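Local coordinates for protein carbohydrate kinase, FGGY (Novosphingobium aromaticivorans, PDB 3H6E) that probably phosphorylates a sugar or related carbohydrate substrate with ATP, as kinases of the FGGY family do, its exact substrate being unestablished, at residues A103-A106 with D107-Q111; R242-A245 with E246-D249; E303-T306 with L307-I310. All blocks are in the same frame, centred on the assembly; numbering follows the deposited sequence.

Interaction 1: A103-A106 with D107-Q111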
ATOM      1  N   ALA A 103       5.744   8.973  26.720  1.00 34.91           N
ATOM      2  CA  ALA A 103       5.085   8.277  27.819  1.00 34.95           C
ATOM      3  C   ALA A 103       3.753   7.676  27.384  1.00 33.51           C
ATOM      4  O   ALA A 103       3.375   6.595  27.835  1.00 32.77           O
ATOM      5  CB  ALA A 103       4.890   9.215  29.013  1.00 32.82           C
ATOM      6  N   VAL A 104       3.041   8.386  26.511  1.00 33.54           N
ATOM      7  CA  VAL A 104       1.742   7.925  26.034  1.00 32.69           C
ATOM      8  C   VAL A 104       1.896   6.696  25.148  1.00 30.54           C
ATOM      9  O   VAL A 104       1.086   5.777  25.208  1.00 31.95           O
ATOM     10  CB  VAL A 104       0.979   9.032  25.269  1.00 34.88           C
ATOM     11  CG1 VAL A 104      -0.257   8.456  24.571  1.00 33.25           C
ATOM     12  CG2 VAL A 104       0.586  10.157  26.212  1.00 30.77           C
HETATM   13  N   MSE A 105       2.951   6.681  24.341  1.00 32.09           N
HETATM   14  CA  MSE A 105       3.199   5.576  23.418  1.00 32.45           C
HETATM   15  C   MSE A 105       3.646   4.296  24.124  1.00 30.27           C
HETATM   16  O   MSE A 105       3.159   3.209  23.815  1.00 29.62           O
HETATM   17  CB  MSE A 105       4.233   5.967  22.360  1.00 29.77           C
HETATM   18  CG  MSE A 105       4.531   4.851  21.363  1.00 33.19           C
HETATM   19 SE   MSE A 105       3.057   4.508  20.111  1.00 44.01          SE
HETATM   20  CE  MSE A 105       3.455   5.916  18.815  1.00 31.27           C
ATOM     21  N   ALA A 106       4.578   4.432  25.064  1.00 31.88           N
ATOM     22  CA  ALA A 106       5.076   3.290  25.827  1.00 31.02           C
ATOM     23  C   ALA A 106       3.938   2.608  26.573  1.00 31.28           C
ATOM     24  O   ALA A 106       3.834   1.379  26.582  1.00 30.47           O
ATOM     25  CB  ALA A 106       6.162   3.729  26.795  1.00 31.03           C
ATOM     26  N   ASP A 107       3.086   3.417  27.196  1.00 31.12           N
ATOM     27  CA  ASP A 107       1.895   2.909  27.863  1.00 32.74           C
ATOM     28  C   ASP A 107       1.069   2.075  26.893  1.00 31.84           C
ATOM     29  O   ASP A 107       0.607   0.985  27.231  1.00 31.31           O
ATOM     30  CB  ASP A 107       1.044   4.059  28.409  1.00 34.83           C
ATOM     31  CG  ASP A 107       1.706   4.774  29.571  1.00 37.38           C
ATOM     32  OD1 ASP A 107       2.949   4.697  29.683  1.00 38.23           O
ATOM     33  OD2 ASP A 107       0.984   5.411  30.368  1.00 38.51           O
ATOM     34  N   TYR A 108       0.883   2.599  25.686  1.00 30.85           N
ATOM     35  CA  TYR A 108       0.141   1.882  24.661  1.00 30.67           C
ATOM     36  C   TYR A 108       0.892   0.630  24.220  1.00 29.03           C
ATOM     37  O   TYR A 108       0.322  -0.457  24.159  1.00 27.82           O
ATOM     38  CB  TYR A 108      -0.136   2.780  23.457  1.00 28.21           C
ATOM     39  CG  TYR A 108      -0.820   2.046  22.329  1.00 27.80           C
ATOM     40  CD1 TYR A 108      -2.121   1.576  22.475  1.00 29.15           C
ATOM     41  CD2 TYR A 108      -0.169   1.815  21.122  1.00 25.72           C
ATOM     42  CE1 TYR A 108      -2.757   0.899  21.451  1.00 28.27           C
ATOM     43  CE2 TYR A 108      -0.796   1.140  20.091  1.00 24.68           C
ATOM     44  CZ  TYR A 108      -2.090   0.682  20.263  1.00 26.60           C
ATOM     45  OH  TYR A 108      -2.721   0.006  19.244  1.00 26.90           O
ATOM     46  N   ARG A 109       2.177   0.794  23.926  1.00 28.31           N
ATOM     47  CA  ARG A 109       3.001  -0.306  23.431  1.00 30.27           C
ATOM     48  C   ARG A 109       2.942  -1.554  24.311  1.00 30.73           C
ATOM     49  O   ARG A 109       3.037  -2.674  23.809  1.00 30.11           O
ATOM     50  CB  ARG A 109       4.457   0.141  23.283  1.00 27.77           C
ATOM     51  CG  ARG A 109       4.734   0.929  22.031  1.00 28.35           C
ATOM     52  CD  ARG A 109       4.661   0.052  20.806  1.00 27.26           C
ATOM     53  NE  ARG A 109       4.704   0.839  19.578  1.00 28.52           N
ATOM     54  CZ  ARG A 109       5.815   1.350  19.059  1.00 26.94           C
ATOM     55  NH1 ARG A 109       6.975   1.163  19.669  1.00 23.74           N
ATOM     56  NH2 ARG A 109       5.760   2.053  17.933  1.00 24.75           N
ATOM     57  N   SER A 110       2.792  -1.361  25.619  1.00 30.32           N
ATOM     58  CA  SER A 110       2.887  -2.475  26.565  1.00 32.82           C
ATOM     59  C   SER A 110       1.555  -3.183  26.779  1.00 30.77           C
ATOM     60  O   SER A 110       1.461  -4.115  27.576  1.00 31.94           O
ATOM     61  CB  SER A 110       3.472  -2.011  27.909  1.00 33.67           C
ATOM     62  OG  SER A 110       2.706  -0.958  28.475  1.00 35.06           O
ATOM     63  N   GLN A 111       0.533  -2.750  26.053  1.00 30.35           N
ATOM     64  CA  GLN A 111      -0.807  -3.299  26.224  1.00 30.02           C
ATOM     65  C   GLN A 111      -1.386  -3.836  24.902  1.00 28.54           C
ATOM     66  O   GLN A 111      -2.527  -4.296  24.845  1.00 27.94           O
ATOM     67  CB  GLN A 111      -1.709  -2.249  26.896  1.00 29.30           C
ATOM     68  CG  GLN A 111      -3.179  -2.331  26.583  1.00 28.68           C
ATOM     69  CD  GLN A 111      -3.524  -1.621  25.296  1.00 31.21           C
ATOM     70  OE1 GLN A 111      -2.639  -1.239  24.527  1.00 30.43           O
ATOM     71  NE2 GLN A 111      -4.812  -1.436  25.052  1.00 32.12           N
TER

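Interaction 2: R242-A245 with E246-D249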
ATOM      1  N   ARG A 242      -5.425  -7.788 -10.187  1.00 27.18           N
ATOM      2  CA  ARG A 242      -6.302  -8.942 -10.361  1.00 28.24           C
ATOM      3  C   ARG A 242      -7.162  -8.820 -11.616  1.00 30.28           C
ATOM      4  O   ARG A 242      -7.856  -9.761 -11.998  1.00 31.55           O
ATOM      5  CB  ARG A 242      -7.179  -9.151  -9.122  1.00 28.88           C
ATOM      6  CG  ARG A 242      -6.393  -9.520  -7.869  1.00 27.80           C
ATOM      7  CD  ARG A 242      -7.264 -10.211  -6.842  1.00 25.19           C
ATOM      8  NE  ARG A 242      -8.266  -9.318  -6.271  1.00 28.10           N
ATOM      9  CZ  ARG A 242      -8.109  -8.642  -5.135  1.00 28.29           C
ATOM     10  NH1 ARG A 242      -6.983  -8.751  -4.441  1.00 27.64           N
ATOM     11  NH2 ARG A 242      -9.077  -7.854  -4.691  1.00 27.75           N
ATOM     12  N   GLY A 243      -7.117  -7.653 -12.250  1.00 31.85           N
ATOM     13  CA  GLY A 243      -7.804  -7.437 -13.510  1.00 30.65           C
ATOM     14  C   GLY A 243      -7.084  -8.111 -14.664  1.00 32.73           C
ATOM     15  O   GLY A 243      -7.713  -8.556 -15.624  1.00 33.04           O
ATOM     16  N   PHE A 244      -5.757  -8.187 -14.570  1.00 30.98           N
ATOM     17  CA  PHE A 244      -4.960  -8.866 -15.584  1.00 29.48           C
ATOM     18  C   PHE A 244      -5.370 -10.332 -15.693  1.00 31.06           C
ATOM     19  O   PHE A 244      -5.678 -10.976 -14.689  1.00 32.82           O
ATOM     20  CB  PHE A 244      -3.465  -8.754 -15.273  1.00 29.61           C
ATOM     21  CG  PHE A 244      -2.927  -7.356 -15.364  1.00 29.31           C
ATOM     22  CD1 PHE A 244      -2.913  -6.682 -16.573  1.00 30.63           C
ATOM     23  CD2 PHE A 244      -2.419  -6.720 -14.241  1.00 29.91           C
ATOM     24  CE1 PHE A 244      -2.415  -5.392 -16.663  1.00 32.37           C
ATOM     25  CE2 PHE A 244      -1.916  -5.430 -14.321  1.00 29.13           C
ATOM     26  CZ  PHE A 244      -1.915  -4.765 -15.533  1.00 33.15           C
ATOM     27  N   ALA A 245      -5.372 -10.855 -16.916  1.00 32.02           N
ATOM     28  CA  ALA A 245      -5.832 -12.216 -17.172  1.00 31.12           C
ATOM     29  C   ALA A 245      -4.975 -13.274 -16.484  1.00 30.47           C
ATOM     30  O   ALA A 245      -5.472 -14.347 -16.147  1.00 30.38           O
ATOM     31  CB  ALA A 245      -5.909 -12.482 -18.671  1.00 29.66           C
ATOM     32  N   GLU A 246      -3.694 -12.971 -16.278  1.00 29.01           N
ATOM     33  CA  GLU A 246      -2.775 -13.921 -15.647  1.00 29.89           C
ATOM     34  C   GLU A 246      -2.895 -13.926 -14.125  1.00 30.12           C
ATOM     35  O   GLU A 246      -2.527 -14.901 -13.469  1.00 30.30           O
ATOM     36  CB  GLU A 246      -1.320 -13.631 -16.033  1.00 30.26           C
ATOM     37  CG  GLU A 246      -0.981 -13.892 -17.493  1.00 30.66           C
ATOM     38  CD  GLU A 246      -1.303 -12.709 -18.377  1.00 31.64           C
ATOM     39  OE1 GLU A 246      -1.330 -11.574 -17.859  1.00 30.84           O
ATOM     40  OE2 GLU A 246      -1.529 -12.915 -19.589  1.00 36.05           O
ATOM     41  N   ILE A 247      -3.392 -12.831 -13.566  1.00 28.20           N
ATOM     42  CA  ILE A 247      -3.492 -12.707 -12.123  1.00 28.80           C
ATOM     43  C   ILE A 247      -4.863 -13.169 -11.657  1.00 30.64           C
ATOM     44  O   ILE A 247      -5.009 -14.257 -11.096  1.00 28.77           O
ATOM     45  CB  ILE A 247      -3.253 -11.260 -11.674  1.00 28.60           C
ATOM     46  CG1 ILE A 247      -2.013 -10.690 -12.365  1.00 26.62           C
ATOM     47  CG2 ILE A 247      -3.111 -11.188 -10.161  1.00 30.04           C
ATOM     48  CD1 ILE A 247      -0.764 -11.518 -12.160  1.00 24.81           C
ATOM     49  N   ALA A 248      -5.865 -12.335 -11.905  1.00 30.23           N
ATOM     50  CA  ALA A 248      -7.247 -12.680 -11.611  1.00 29.86           C
ATOM     51  C   ALA A 248      -7.399 -13.334 -10.244  1.00 33.73           C
ATOM     52  O   ALA A 248      -7.205 -12.695  -9.207  1.00 33.55           O
ATOM     53  CB  ALA A 248      -7.808 -13.589 -12.697  1.00 31.35           C
ATOM     54  N   ASP A 249      -7.736 -14.617 -10.255  1.00 31.07           N
ATOM     55  CA  ASP A 249      -8.063 -15.327  -9.032  1.00 32.38           C
ATOM     56  C   ASP A 249      -6.954 -16.291  -8.624  1.00 31.52           C
ATOM     57  O   ASP A 249      -7.048 -16.956  -7.594  1.00 30.65           O
ATOM     58  CB  ASP A 249      -9.361 -16.098  -9.236  1.00 38.04           C
ATOM     59  CG  ASP A 249     -10.333 -15.896  -8.107  1.00 45.11           C
ATOM     60  OD1 ASP A 249     -10.043 -15.052  -7.229  1.00 42.13           O
ATOM     61  OD2 ASP A 249     -11.386 -16.572  -8.106  1.00 50.46           O
TER

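Interaction 3: E303-T306 with L307-I310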
ATOM      1  N   GLU A 303      17.961   2.019  -0.157  1.00 31.13           N
ATOM      2  CA  GLU A 303      19.301   1.446  -0.154  1.00 31.32           C
ATOM      3  C   GLU A 303      19.982   1.681  -1.495  1.00 31.29           C
ATOM      4  O   GLU A 303      21.141   2.093  -1.557  1.00 31.90           O
ATOM      5  CB  GLU A 303      19.241  -0.045   0.165  1.00 31.15           C
ATOM      6  CG  GLU A 303      18.327  -0.374   1.339  1.00 31.93           C
ATOM      7  CD  GLU A 303      18.576  -1.756   1.905  1.00 29.67           C
ATOM      8  OE1 GLU A 303      19.756  -2.146   2.018  1.00 29.77           O
ATOM      9  OE2 GLU A 303      17.594  -2.450   2.241  1.00 28.65           O
ATOM     10  N   ILE A 304      19.250   1.425  -2.571  1.00 30.80           N
ATOM     11  CA  ILE A 304      19.750   1.695  -3.907  1.00 31.74           C
ATOM     12  C   ILE A 304      20.225   3.146  -4.024  1.00 32.28           C
ATOM     13  O   ILE A 304      21.304   3.412  -4.555  1.00 30.96           O
ATOM     14  CB  ILE A 304      18.678   1.398  -4.971  1.00 30.93           C
ATOM     15  CG1 ILE A 304      18.407  -0.111  -5.040  1.00 32.68           C
ATOM     16  CG2 ILE A 304      19.110   1.936  -6.323  1.00 29.75           C
ATOM     17  CD1 ILE A 304      17.392  -0.522  -6.099  1.00 30.04           C
ATOM     18  N   GLU A 305      19.421   4.074  -3.510  1.00 30.54           N
ATOM     19  CA  GLU A 305      19.739   5.496  -3.584  1.00 30.66           C
ATOM     20  C   GLU A 305      20.995   5.835  -2.792  1.00 32.01           C
ATOM     21  O   GLU A 305      21.750   6.731  -3.167  1.00 30.58           O
ATOM     22  CB  GLU A 305      18.573   6.341  -3.077  1.00 31.30           C
ATOM     23  CG  GLU A 305      18.691   7.814  -3.435  1.00 31.96           C
ATOM     24  CD  GLU A 305      17.992   8.716  -2.438  1.00 34.23           C
ATOM     25  OE1 GLU A 305      16.934   9.281  -2.790  1.00 31.09           O
ATOM     26  OE2 GLU A 305      18.501   8.852  -1.301  1.00 36.50           O
ATOM     27  N   THR A 306      21.211   5.128  -1.688  1.00 32.89           N
ATOM     28  CA  THR A 306      22.441   5.300  -0.932  1.00 31.48           C
ATOM     29  C   THR A 306      23.615   4.974  -1.844  1.00 32.61           C
ATOM     30  O   THR A 306      24.617   5.687  -1.863  1.00 33.20           O
ATOM     31  CB  THR A 306      22.489   4.388   0.306  1.00 32.08           C
ATOM     32  OG1 THR A 306      21.281   4.535   1.063  1.00 33.70           O
ATOM     33  CG2 THR A 306      23.684   4.741   1.185  1.00 32.00           C
ATOM     34  N   LEU A 307      23.468   3.898  -2.615  1.00 33.39           N
ATOM     35  CA  LEU A 307      24.517   3.432  -3.520  1.00 32.49           C
ATOM     36  C   LEU A 307      24.776   4.371  -4.701  1.00 32.13           C
ATOM     37  O   LEU A 307      25.922   4.688  -5.002  1.00 36.73           O
ATOM     38  CB  LEU A 307      24.195   2.031  -4.052  1.00 32.86           C
ATOM     39  CG  LEU A 307      24.548   0.802  -3.209  1.00 31.31           C
ATOM     40  CD1 LEU A 307      25.659   1.137  -2.226  1.00 33.62           C
ATOM     41  CD2 LEU A 307      23.328   0.254  -2.486  1.00 28.76           C
ATOM     42  N   ILE A 308      23.718   4.804  -5.378  1.00 31.73           N
ATOM     43  CA  ILE A 308      23.875   5.612  -6.588  1.00 32.55           C
ATOM     44  C   ILE A 308      23.869   7.120  -6.318  1.00 32.30           C
ATOM     45  O   ILE A 308      24.076   7.921  -7.228  1.00 31.99           O
ATOM     46  CB  ILE A 308      22.840   5.237  -7.674  1.00 31.72           C
ATOM     47  CG1 ILE A 308      21.427   5.208  -7.097  1.00 30.11           C
ATOM     48  CG2 ILE A 308      23.180   3.889  -8.286  1.00 31.65           C
ATOM     49  CD1 ILE A 308      20.736   6.543  -7.116  1.00 31.52           C
ATOM     50  N   GLU A 309      23.618   7.490  -5.066  1.00 32.63           N
ATOM     51  CA  GLU A 309      23.787   8.865  -4.595  1.00 31.94           C
ATOM     52  C   GLU A 309      22.766   9.881  -5.116  1.00 31.99           C
ATOM     53  O   GLU A 309      22.129  10.574  -4.324  1.00 33.18           O
ATOM     54  CB  GLU A 309      25.215   9.352  -4.865  1.00 33.21           C
ATOM     55  CG  GLU A 309      26.287   8.527  -4.161  1.00 31.48           C
ATOM     56  CD  GLU A 309      27.697   9.027  -4.437  1.00 34.04           C
ATOM     57  OE1 GLU A 309      27.848  10.040  -5.152  1.00 32.55           O
ATOM     58  OE2 GLU A 309      28.658   8.404  -3.935  1.00 34.53           O
ATOM     59  N   ILE A 310      22.605   9.974  -6.434  1.00 31.64           N
ATOM     60  CA  ILE A 310      21.783  11.035  -7.018  1.00 32.62           C
ATOM     61  C   ILE A 310      20.797  10.544  -8.080  1.00 33.27           C
ATOM     62  O   ILE A 310      21.020   9.521  -8.725  1.00 32.90           O
ATOM     63  CB  ILE A 310      22.665  12.158  -7.624  1.00 31.93           C
ATOM     64  CG1 ILE A 310      23.637  11.581  -8.656  1.00 31.86           C
ATOM     65  CG2 ILE A 310      23.433  12.896  -6.533  1.00 29.70           C
ATOM     66  CD1 ILE A 310      24.614  12.599  -9.198  1.00 31.91           C
TER
HETATM   67  O   HOH W   1      22.207   9.757  -1.498  1.00 30.70           O

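Interaction 1: A103-A106 with D107-Q111
One face of the Arg-109 guanidinium is turned toward CG of Met-105, built as selenomethionine, whose SE lies 4.1 Å from Arg-109 NE. The other flat group, the Tyr-108 ring, meets the same selenium at an oblique slant, with CD2 4.3 Å from Met-105 SE; the ring of Trp-134, on helix 129-139, meets the tyrosine with the planes at about 50°. The selenomethionine reaches both neighbours because its CG stands anti to the backbone N (chi1 -180°) and the chain then bends at chi2 and chi3. The flexible, unbranched chain of methionine suits a place between an aromatic ring and an arginine stem, whose CG comes within 4.0 Å of Met-105 CG. Beneath them the last turn of helix 102-109 is held by backbone bonds, among them Arg-109 N to Met-105 O at 2.6 Å, with N-H...O at 164°. At the helix end Ser-110 N binds Ala-106 O at 3.1 Å, and small Ala-106 suits this exposed flank. The chemistry thus implies apolar contact along the chains, with a hydrogen bond between Tyr-108 OH and Asp-176 and only a weak one from Arg-109 NH2 to Leu-123 O.

Interaction 2: R242-A245 with E246-D249
Ile-247 sets its two branches against different neighbours: CG1 approaches Phe-244 CB at 3.8 Å, while CG2 lies 3.9 Å from Arg-242 CA. The division follows from chi1 of -47°, which sets CG1 opposite the carbonyl carbon and CG2 opposite the backbone N. CG1 is oblique to the phenylalanine ring, and its closest approach is to CB; the Phe-244 side chain also touches Asn-423 and Pro-439. A beta-branched residue suits this position, since one short side chain serves two contacts at once. Arg-242 runs past the other end of the loop, its methylenes lying along the carbonyl oxygen of Ala-248, with CD 3.4 Å from Ala-248 O.

The motif between them is a type I beta turn over Phe-244 to Ile-247, in the loop that carries the chain from helix 233-241 to strand 252-256, and so from one sheet of the two-domain, actin-like kinase fold to the other. Phe-244 O accepts Ile-247 N at 3.2 Å, the donor standing well above the carbonyl plane, and Ala-248 N adds a weak bond to the same oxygen at 3.1 Å. Ala-248 has phi 44° and psi -111°, unusual for a residue with a CB, and its CA makes a C-H...O contact to Arg-242 O at 3.0 Å. A bend at chi2 brings the Glu-246 carboxylate back beside Phe-244 CB and Ala-245 CB, while the main-chain O of Glu-246 accepts Asn-250 ND2. Arg-438 NH1 takes Gly-243 O, while Leu-443 of strand 443-445 packs against Phe-244, Glu-246 and Ile-247.

Interaction 3: E303-T306 with L307-I310
Ile-304 and Ile-308 meet one helical turn apart on the inner side of helix 300-308, in the C-terminal FGGY region of the actin-like kinase fold, where the helix ends and the chain turns away. CG2 of Ile-304 lies 4.1 Å from CG1 of Ile-308, the two branched chains slanting across one another. Ile-308 places CG1 between its backbone N and carbonyl carbon (chi1 50°), which turns the chain back over the preceding turn and brings CD1 to 3.8 Å from Glu-305 CA. This is the close side: Ile-304 packs on Ala-374 of helix 363-384 and on Phe-397 of a nearby loop, and Ile-308 on Arg-367 of the same helix, so bulky aliphatic residues suit it. Leu-307, its N bonded to Glu-303 O at 3.1 Å, adds a side chain that packs on Leu-342. Glu-303 is buried too, but its OE1 is satisfied by Tyr-373 OH and Leu-342 N.

The opposite character belongs to Glu-305, Thr-306 and Glu-309, which are exposed and suitably polar. Thr-306 turns its OG1 back to bond Arg-302 O, and Glu-309 sends an extended side chain to a salt bridge with Arg-313. The backbone joins both sides: Ile-308 N binds Ile-304 O at 2.9 Å, and Glu-309 N binds Glu-305 O at 2.8 Å with a more bent N-H...O angle of 133°. Glu-309 then leaves helical geometry with phi 71°, and Ile-310 N bonds to Ile-308 O at 2.6 Å, closing a classic gamma turn. On the outer side a water donates to Glu-309 O at 2.9 Å and, weakly, to Glu-305 O at 3.5 Å.

Overall arrangement
The three contacts come in series along the chain and do not touch. Interaction 1 closes helix 102-109, which lies in the long excursion between strands 71-76 and 207-210 of the first mixed sheet. Interaction 2 follows helix 233-241 and leads into strand 252-256 of the second sheet, and interaction 3 ends helix 300-308, just after strand 292-298 of that sheet. Centres of interactions 1 and 2 are about 42 Å apart, on opposite sides of the chain's centre; the centre of interaction 3 lies about 35 Å from the first and about 34 Å from the second. Interactions 1 and 3 thus fall one in each half of a two-domain kinase, and interaction 2 in the connection between the two sheets.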